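Local coordinates for CG4930 (Drosophila melanogaster, PDB 3ISM), which binds endonuclease G and inhibits its nuclease activity, at residues Y25-V30 / K34-L39; D98-D103 / G137-R142; A251-I256 / N293-N298. The protein carries 1 engineered substitution. One frame throughout, in Å; residues are numbered along the deposited sequence. Where two conformers were deposited one is given.

Interaction 1 (Y25-V30 / K34-L39)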
# COMPACT_ATOMS: atom_id res chain seq x y z
N TYR C 25 42.11 -4.06 -7.78
CA TYR C 25 41.09 -3.65 -8.73
C TYR C 25 41.74 -3.53 -10.09
O TYR C 25 41.93 -2.44 -10.61
CB TYR C 25 40.47 -2.32 -8.32
CG TYR C 25 39.68 -2.39 -7.04
CD1 TYR C 25 38.28 -2.42 -7.06
CD2 TYR C 25 40.32 -2.42 -5.80
CE1 TYR C 25 37.55 -2.48 -5.88
CE2 TYR C 25 39.60 -2.49 -4.63
CZ TYR C 25 38.22 -2.51 -4.67
OH TYR C 25 37.51 -2.57 -3.50
N THR C 26 42.08 -4.68 -10.66
CA THR C 26 42.81 -4.75 -11.91
C THR C 26 41.90 -4.56 -13.12
O THR C 26 40.94 -5.30 -13.31
CB THR C 26 43.51 -6.10 -12.02
OG1 THR C 26 44.32 -6.30 -10.85
CG2 THR C 26 44.39 -6.17 -13.25
N ILE C 27 42.21 -3.55 -13.92
CA ILE C 27 41.55 -3.40 -15.21
C ILE C 27 42.62 -3.51 -16.30
O ILE C 27 43.44 -2.61 -16.46
CB ILE C 27 40.76 -2.07 -15.31
CG1 ILE C 27 39.64 -2.03 -14.25
CG2 ILE C 27 40.19 -1.89 -16.72
CD1 ILE C 27 38.88 -0.70 -14.16
N GLY C 28 42.62 -4.63 -17.02
CA GLY C 28 43.59 -4.85 -18.09
C GLY C 28 43.24 -4.07 -19.35
O GLY C 28 42.09 -3.65 -19.54
N LEU C 29 44.23 -3.89 -20.22
CA LEU C 29 44.05 -3.17 -21.48
C LEU C 29 43.49 -4.07 -22.59
O LEU C 29 43.25 -3.59 -23.71
CB LEU C 29 45.37 -2.54 -21.94
CG LEU C 29 46.17 -1.70 -20.95
CD1 LEU C 29 47.59 -1.47 -21.46
CD2 LEU C 29 45.49 -0.38 -20.65
N VAL C 30 43.30 -5.36 -22.29
CA VAL C 30 42.82 -6.33 -23.29
C VAL C 30 41.30 -6.19 -23.50
O VAL C 30 40.86 -5.94 -24.62
CB VAL C 30 43.23 -7.80 -22.92
CG1 VAL C 30 42.60 -8.80 -23.87
CG2 VAL C 30 44.76 -7.96 -22.94
N LYS C 34 34.98 -4.98 -19.85
CA LYS C 34 34.60 -6.24 -19.17
C LYS C 34 35.20 -6.38 -17.77
O LYS C 34 34.50 -6.69 -16.81
CB LYS C 34 34.92 -7.46 -20.05
CG LYS C 34 35.03 -8.79 -19.30
CD LYS C 34 35.54 -9.90 -20.22
CE LYS C 34 35.99 -11.12 -19.41
NZ LYS C 34 36.10 -12.34 -20.26
N ASP C 35 36.51 -6.13 -17.64
CA ASP C 35 37.17 -6.10 -16.32
C ASP C 35 36.49 -5.10 -15.38
O ASP C 35 36.27 -5.39 -14.20
CB ASP C 35 38.65 -5.73 -16.46
CG ASP C 35 39.47 -6.81 -17.16
OD1 ASP C 35 38.98 -7.95 -17.32
OD2 ASP C 35 40.62 -6.51 -17.53
N TYR C 36 36.14 -3.93 -15.92
CA TYR C 36 35.48 -2.87 -15.17
C TYR C 36 34.09 -3.32 -14.69
O TYR C 36 33.77 -3.19 -13.51
CB TYR C 36 35.36 -1.56 -15.98
CG TYR C 36 34.46 -0.55 -15.30
CD1 TYR C 36 34.93 0.25 -14.27
CD2 TYR C 36 33.11 -0.42 -15.68
CE1 TYR C 36 34.10 1.17 -13.63
CE2 TYR C 36 32.28 0.50 -15.04
CZ TYR C 36 32.78 1.28 -14.01
OH TYR C 36 31.96 2.18 -13.36
N GLN C 37 33.30 -3.87 -15.60
CA GLN C 37 31.96 -4.38 -15.31
C GLN C 37 31.96 -5.51 -14.27
O GLN C 37 31.00 -5.63 -13.51
CB GLN C 37 31.25 -4.83 -16.60
CG GLN C 37 30.76 -3.67 -17.49
CD GLN C 37 30.13 -4.12 -18.81
OE1 GLN C 37 30.63 -5.03 -19.47
NE2 GLN C 37 29.05 -3.46 -19.21
N LYS C 38 33.02 -6.32 -14.24
CA LYS C 38 33.07 -7.45 -13.31
C LYS C 38 33.29 -6.96 -11.90
O LYS C 38 32.69 -7.48 -10.96
CB LYS C 38 34.15 -8.47 -13.70
CG LYS C 38 34.06 -9.80 -12.94
CD LYS C 38 35.30 -10.68 -13.19
CE LYS C 38 35.38 -11.81 -12.18
NZ LYS C 38 36.61 -12.65 -12.38
N LEU C 39 34.13 -5.93 -11.76
CA LEU C 39 34.38 -5.30 -10.47
C LEU C 39 33.13 -4.63 -9.89
O LEU C 39 32.81 -4.81 -8.72
CB LEU C 39 35.52 -4.29 -10.59
CG LEU C 39 36.91 -4.83 -10.96
CD1 LEU C 39 37.82 -3.67 -11.33
CD2 LEU C 39 37.50 -5.69 -9.82
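Leu39, Ile27 and Asp35 carry this contact, in which the irregular segment 25-30 runs back along the first turns of helix 32-43 in the opposite sense, so that Ile27 faces Asp35 and Tyr25 comes level with Leu39. Leu39 does most of its touching with CD1. With CG set beside its own backbone N (chi1 -64°), CD1 is carried up to CG1 of Ile27 at 3.8 Å, and the same methyl lies 4.0 Å from the carbonyl oxygen of Thr26 and 4.2 Å from CB of Tyr25; CD2 comes obliquely to the Tyr25 ring. Ile27 divides its two branches between three partners. Its CG1 meets Leu39, while CD1 beyond it arrives at the edge of the Tyr36 ring, 4.1 Å from Tyr36 CD1 and equally far from Tyr36 CB. Its other branch, CG2, passes Asp35, with 4.1 Å between Ile27 CG2 and Asp35 CB. The carboxylate of Asp35 extends past the isoleucine to the next residue, where OD2 accepts a hydrogen bond from the backbone N of Gly28 (2.8 Å). That bond uses the anti lone pair of OD2 and bends to 146° at the hydrogen. The hydroxyl of Tyr36 is taken up by Asp98 on helix 81-102, and the Tyr25 ring forms a cation-pi pair with Arg43. An extended chain thus runs antiparallel to the helix that follows it, with a side chain-to-backbone hydrogen bond at one end and apolar packing at the other, on the first helix of a fold assigned to the Ku C-terminal-domain-like family.

Interaction 2 (D98-D103 / G137-R142)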
# COMPACT_ATOMS: atom_id res chain seq x y z
N ASP C 98 27.89 4.81 -14.36
CA ASP C 98 27.92 4.46 -12.94
C ASP C 98 28.18 5.66 -12.05
O ASP C 98 27.55 5.81 -10.99
CB ASP C 98 28.98 3.38 -12.68
CG ASP C 98 28.56 2.04 -13.24
OD1 ASP C 98 27.35 1.77 -13.26
OD2 ASP C 98 29.43 1.26 -13.66
N ALA C 99 29.12 6.52 -12.46
CA ALA C 99 29.44 7.71 -11.68
C ALA C 99 28.22 8.62 -11.44
O ALA C 99 28.11 9.22 -10.36
CB ALA C 99 30.55 8.50 -12.32
N CYS C 100 27.33 8.72 -12.43
CA CYS C 100 26.10 9.51 -12.31
C CYS C 100 25.22 9.04 -11.16
O CYS C 100 24.42 9.82 -10.63
CB CYS C 100 25.26 9.41 -13.59
SG CYS C 100 25.89 10.24 -15.06
N PHE C 101 25.31 7.76 -10.82
CA PHE C 101 24.50 7.17 -9.76
C PHE C 101 25.27 7.13 -8.43
O PHE C 101 24.74 7.51 -7.38
CB PHE C 101 24.05 5.76 -10.16
CG PHE C 101 23.18 5.07 -9.13
CD1 PHE C 101 21.81 5.31 -9.07
CD2 PHE C 101 23.74 4.18 -8.21
CE1 PHE C 101 21.01 4.68 -8.13
CE2 PHE C 101 22.93 3.54 -7.25
CZ PHE C 101 21.58 3.79 -7.21
N TYR C 102 26.52 6.65 -8.48
CA TYR C 102 27.32 6.46 -7.26
C TYR C 102 28.13 7.68 -6.79
O TYR C 102 28.20 7.92 -5.59
CB TYR C 102 28.28 5.27 -7.40
CG TYR C 102 27.64 3.94 -7.66
CD1 TYR C 102 27.70 3.36 -8.92
CD2 TYR C 102 26.98 3.25 -6.64
CE1 TYR C 102 27.12 2.15 -9.18
CE2 TYR C 102 26.38 2.03 -6.89
CZ TYR C 102 26.46 1.48 -8.16
OH TYR C 102 25.90 0.27 -8.42
N ASP C 103 28.77 8.42 -7.70
CA ASP C 103 29.81 9.39 -7.31
C ASP C 103 30.19 10.38 -8.42
O ASP C 103 31.27 10.25 -9.03
CB ASP C 103 31.07 8.62 -6.89
CG ASP C 103 31.90 9.33 -5.82
OD1 ASP C 103 31.63 10.50 -5.46
OD2 ASP C 103 32.87 8.70 -5.35
N GLY C 137 30.87 14.82 -20.64
CA GLY C 137 31.40 15.78 -19.68
C GLY C 137 30.73 15.60 -18.33
O GLY C 137 30.20 14.54 -18.04
N PRO C 138 30.75 16.65 -17.49
CA PRO C 138 30.22 16.52 -16.14
C PRO C 138 28.79 15.98 -16.07
O PRO C 138 27.94 16.28 -16.93
CB PRO C 138 30.28 17.96 -15.60
CG PRO C 138 31.42 18.58 -16.35
CD PRO C 138 31.28 18.00 -17.74
N CYS C 139 28.54 15.16 -15.06
CA CYS C 139 27.21 14.70 -14.74
C CYS C 139 26.40 15.91 -14.27
O CYS C 139 26.96 16.81 -13.62
CB CYS C 139 27.27 13.65 -13.62
SG CYS C 139 28.54 12.34 -13.89
N TRP C 140 25.12 15.92 -14.61
CA TRP C 140 24.20 17.01 -14.23
C TRP C 140 22.74 16.53 -14.24
O TRP C 140 22.49 15.33 -14.32
CB TRP C 140 24.39 18.24 -15.13
CG TRP C 140 24.01 18.12 -16.58
CD1 TRP C 140 24.57 17.29 -17.50
CD2 TRP C 140 23.03 18.91 -17.28
NE1 TRP C 140 23.99 17.49 -18.74
CE2 TRP C 140 23.05 18.49 -18.63
CE3 TRP C 140 22.14 19.92 -16.90
CZ2 TRP C 140 22.20 19.04 -19.60
CZ3 TRP C 140 21.30 20.46 -17.85
CH2 TRP C 140 21.33 20.03 -19.19
N SER C 141 21.77 17.45 -14.20
CA SER C 141 20.37 17.00 -14.07
C SER C 141 19.80 16.22 -15.27
O SER C 141 18.76 15.58 -15.16
CB SER C 141 19.43 18.14 -13.65
OG SER C 141 19.39 19.15 -14.63
N ARG C 142 20.49 16.28 -16.40
CA ARG C 142 20.04 15.53 -17.57
C ARG C 142 20.24 14.03 -17.32
O ARG C 142 19.44 13.22 -17.78
CB ARG C 142 20.81 15.98 -18.81
CG ARG C 142 20.24 15.52 -20.15
CD ARG C 142 18.86 16.06 -20.45
NE ARG C 142 18.74 17.51 -20.37
CZ ARG C 142 18.87 18.34 -21.41
NH1 ARG C 142 19.14 17.86 -22.62
NH2 ARG C 142 18.73 19.65 -21.23
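Cys100, in the last turn of helix 81-102, meets Cys139 of the loop that follows helix 124-132, and the pair packs that loop on the helix. The sulfurs face each other without being bonded: Cys100 SG and Cys139 SG are 3.6 Å apart, a van der Waals contact of two thiols and far too long for a disulfide. Each SG lies beside its own backbone N; for Cys139 (chi1 -47°) this swings the sulfur against the helix surface, 4.1 Å from CA of Cys100. Its CB follows behind, 4.0 Å from Cys100 SG, and the two CB-SG bonds lie crosswise, nearly perpendicular, meeting at the sulfurs. Cys139 SG also comes within 4.5 Å of the carbonyl carbon of Ala99, one residue earlier, and the methyl of Ala99 is directed at the loop.

In this helical, Ku C-terminal-like fold the contact is wholly buried and apolar, with no hydrogen bond passing between the two segments. Polar anchors come from nearby residues instead: Asn108 accepts the backbone N-H of Cys139, and Ser144 binds the carbonyl oxygen of Cys100. Just beyond the cysteine, the chain leaves helical geometry at Asp103. The inhibited nuclease lies close by. In its chain, CG8862, Arg93 forms a salt bridge with Asp98, Arg99 donates to the carbonyl oxygen of Phe101, and Arg134 reaches that of Ser141.

Interaction 3 (A251-I256 / N293-N298)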
# COMPACT_ATOMS: atom_id res chain seq x y z
N ALA C 251 -43.08 -4.99 2.20
CA ALA C 251 -43.94 -4.74 1.04
C ALA C 251 -43.86 -5.87 0.02
O ALA C 251 -44.80 -6.07 -0.75
CB ALA C 251 -43.60 -3.41 0.39
N ALA C 252 -42.74 -6.58 -0.01
CA ALA C 252 -42.62 -7.73 -0.88
C ALA C 252 -43.39 -8.91 -0.27
O ALA C 252 -44.13 -9.60 -0.97
CB ALA C 252 -41.16 -8.09 -1.09
N ARG C 253 -43.24 -9.09 1.04
CA ARG C 253 -43.88 -10.19 1.77
C ARG C 253 -45.41 -10.12 1.75
O ARG C 253 -46.08 -11.16 1.73
CB ARG C 253 -43.40 -10.24 3.22
CG ARG C 253 -41.92 -10.51 3.38
CD ARG C 253 -41.58 -10.93 4.80
NE ARG C 253 -41.85 -9.88 5.78
CZ ARG C 253 -40.93 -9.03 6.25
NH1 ARG C 253 -39.68 -9.09 5.81
NH2 ARG C 253 -41.27 -8.12 7.14
N GLU C 254 -45.94 -8.89 1.77
CA GLU C 254 -47.39 -8.68 1.88
C GLU C 254 -48.17 -8.88 0.57
O GLU C 254 -49.32 -9.33 0.59
CB GLU C 254 -47.71 -7.33 2.51
CG GLU C 254 -47.56 -7.30 4.04
CD GLU C 254 -48.79 -7.82 4.80
OE1 GLU C 254 -49.69 -8.44 4.18
OE2 GLU C 254 -48.85 -7.62 6.04
N ILE C 255 -47.55 -8.53 -0.56
CA ILE C 255 -48.18 -8.77 -1.87
C ILE C 255 -48.13 -10.27 -2.25
O ILE C 255 -49.09 -10.79 -2.83
CB ILE C 255 -47.61 -7.85 -2.99
CG1 ILE C 255 -48.26 -8.15 -4.35
CG2 ILE C 255 -46.10 -7.95 -3.08
CD1 ILE C 255 -47.73 -7.30 -5.51
N ILE C 256 -47.02 -10.94 -1.90
CA ILE C 256 -46.87 -12.39 -2.10
C ILE C 256 -48.01 -13.13 -1.39
O ILE C 256 -48.64 -14.02 -1.96
CB ILE C 256 -45.49 -12.90 -1.59
CG1 ILE C 256 -44.35 -12.37 -2.48
CG2 ILE C 256 -45.44 -14.43 -1.54
CD1 ILE C 256 -42.94 -12.61 -1.93
N ASN C 293 -35.76 -15.85 6.94
CA ASN C 293 -35.63 -17.21 7.46
C ASN C 293 -36.72 -17.61 8.46
O ASN C 293 -37.06 -18.79 8.57
CB ASN C 293 -34.24 -17.42 8.07
CG ASN C 293 -33.15 -17.50 7.02
OD1 ASN C 293 -33.44 -17.60 5.82
ND2 ASN C 293 -31.90 -17.45 7.45
N SER C 294 -37.26 -16.63 9.17
CA SER C 294 -38.38 -16.87 10.06
C SER C 294 -39.68 -16.97 9.26
O SER C 294 -40.43 -17.94 9.41
CB SER C 294 -38.47 -15.75 11.10
OG SER C 294 -37.17 -15.33 11.48
N TRP C 295 -39.92 -15.97 8.41
CA TRP C 295 -41.18 -15.82 7.67
C TRP C 295 -41.39 -16.89 6.60
O TRP C 295 -42.53 -17.31 6.37
CB TRP C 295 -41.26 -14.42 7.05
CG TRP C 295 -42.37 -14.18 6.04
CD1 TRP C 295 -43.65 -13.77 6.30
CD2 TRP C 295 -42.27 -14.30 4.61
NE1 TRP C 295 -44.35 -13.63 5.13
CE2 TRP C 295 -43.54 -13.96 4.07
CE3 TRP C 295 -41.24 -14.67 3.73
CZ2 TRP C 295 -43.80 -13.97 2.70
CZ3 TRP C 295 -41.51 -14.68 2.36
CH2 TRP C 295 -42.77 -14.33 1.86
N ILE C 296 -40.31 -17.32 5.95
CA ILE C 296 -40.44 -18.30 4.85
C ILE C 296 -41.08 -19.62 5.32
O ILE C 296 -41.80 -20.28 4.57
CB ILE C 296 -39.11 -18.49 4.05
CG1 ILE C 296 -39.37 -19.02 2.64
CG2 ILE C 296 -38.07 -19.34 4.82
CD1 ILE C 296 -40.15 -18.10 1.75
N PHE C 297 -40.85 -19.96 6.59
CA PHE C 297 -41.49 -21.10 7.25
C PHE C 297 -42.99 -20.90 7.41
O PHE C 297 -43.76 -21.86 7.24
CB PHE C 297 -40.87 -21.33 8.63
CG PHE C 297 -39.64 -22.19 8.61
CD1 PHE C 297 -39.75 -23.58 8.69
CD2 PHE C 297 -38.38 -21.62 8.53
CE1 PHE C 297 -38.62 -24.38 8.68
CE2 PHE C 297 -37.23 -22.42 8.52
CZ PHE C 297 -37.36 -23.80 8.59
N ASN C 298 -43.39 -19.68 7.75
CA ASN C 298 -44.81 -19.32 7.84
C ASN C 298 -45.51 -19.42 6.49
O ASN C 298 -46.63 -19.92 6.40
CB ASN C 298 -44.99 -17.90 8.41
CG ASN C 298 -44.43 -17.75 9.82
OD1 ASN C 298 -43.71 -16.79 10.10
ND2 ASN C 298 -44.78 -18.68 10.70
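One face of the Trp295 indole receives the aliphatic stem of Arg253, while CD1 of Ile256 approaches the far corner of the six-membered ring obliquely. The closest part of the arginine is CD, 3.4 Å from Trp295 CD2. It sits above the five-membered ring, 3.5 Å from its centroid and only 12° off the normal, a clear CH-pi contact. CG lies above the six-membered ring and CB just outside its CE2-CZ2 edge, with Arg253 CB 3.8 Å from Trp295 CZ2, so three successive carbons of the stem lie along the indole. The two side chains pass each other in opposite directions. A bend at chi3 turns the guanidinium up from the ring, its plane inclined by 54° to the indole; CZ is 5.5 Å from the five-ring centroid, which allows at most a weak cation-pi attraction. NH1 hydrogen-bonds to the hydroxyl of Tyr280. Trp295 reaches across to helix 238-261 with CG anti to the backbone N (chi1 168°), and Ile256 CD1 adds a looser apolar touch at CH2, 4.2 Å away. Helices 238-261 and 290-305 thus meet mainly through side chains, with 8.6 Å between the CA atoms of Arg253 and Trp295. Helix 267-287, which comes between them in sequence, packs against both: Leu276 touches Ile256, and Leu277 touches Trp295.

How the interactions relate
Along the chain the three contacts follow in series. Interactions 1 and 2 lie in the N-terminal helical part, their centres about 21 Å apart, and are joined directly by the hydrogen bond between Tyr36 of helix 32-43 and Asp98 of helix 81-102. Interaction 3 belongs to a separate helical body beyond the unmodelled residues 175-218, its centre about 84 Å from that of interaction 1 and about 76 Å from that of interaction 2, on the opposite side of the chain's centre. The inhibitor is therefore elongated, with two helical bodies lying far apart. Endonuclease G touches the segments of interaction 2, whereas no other protein chain of the assembly touches those of interactions 1 and 3.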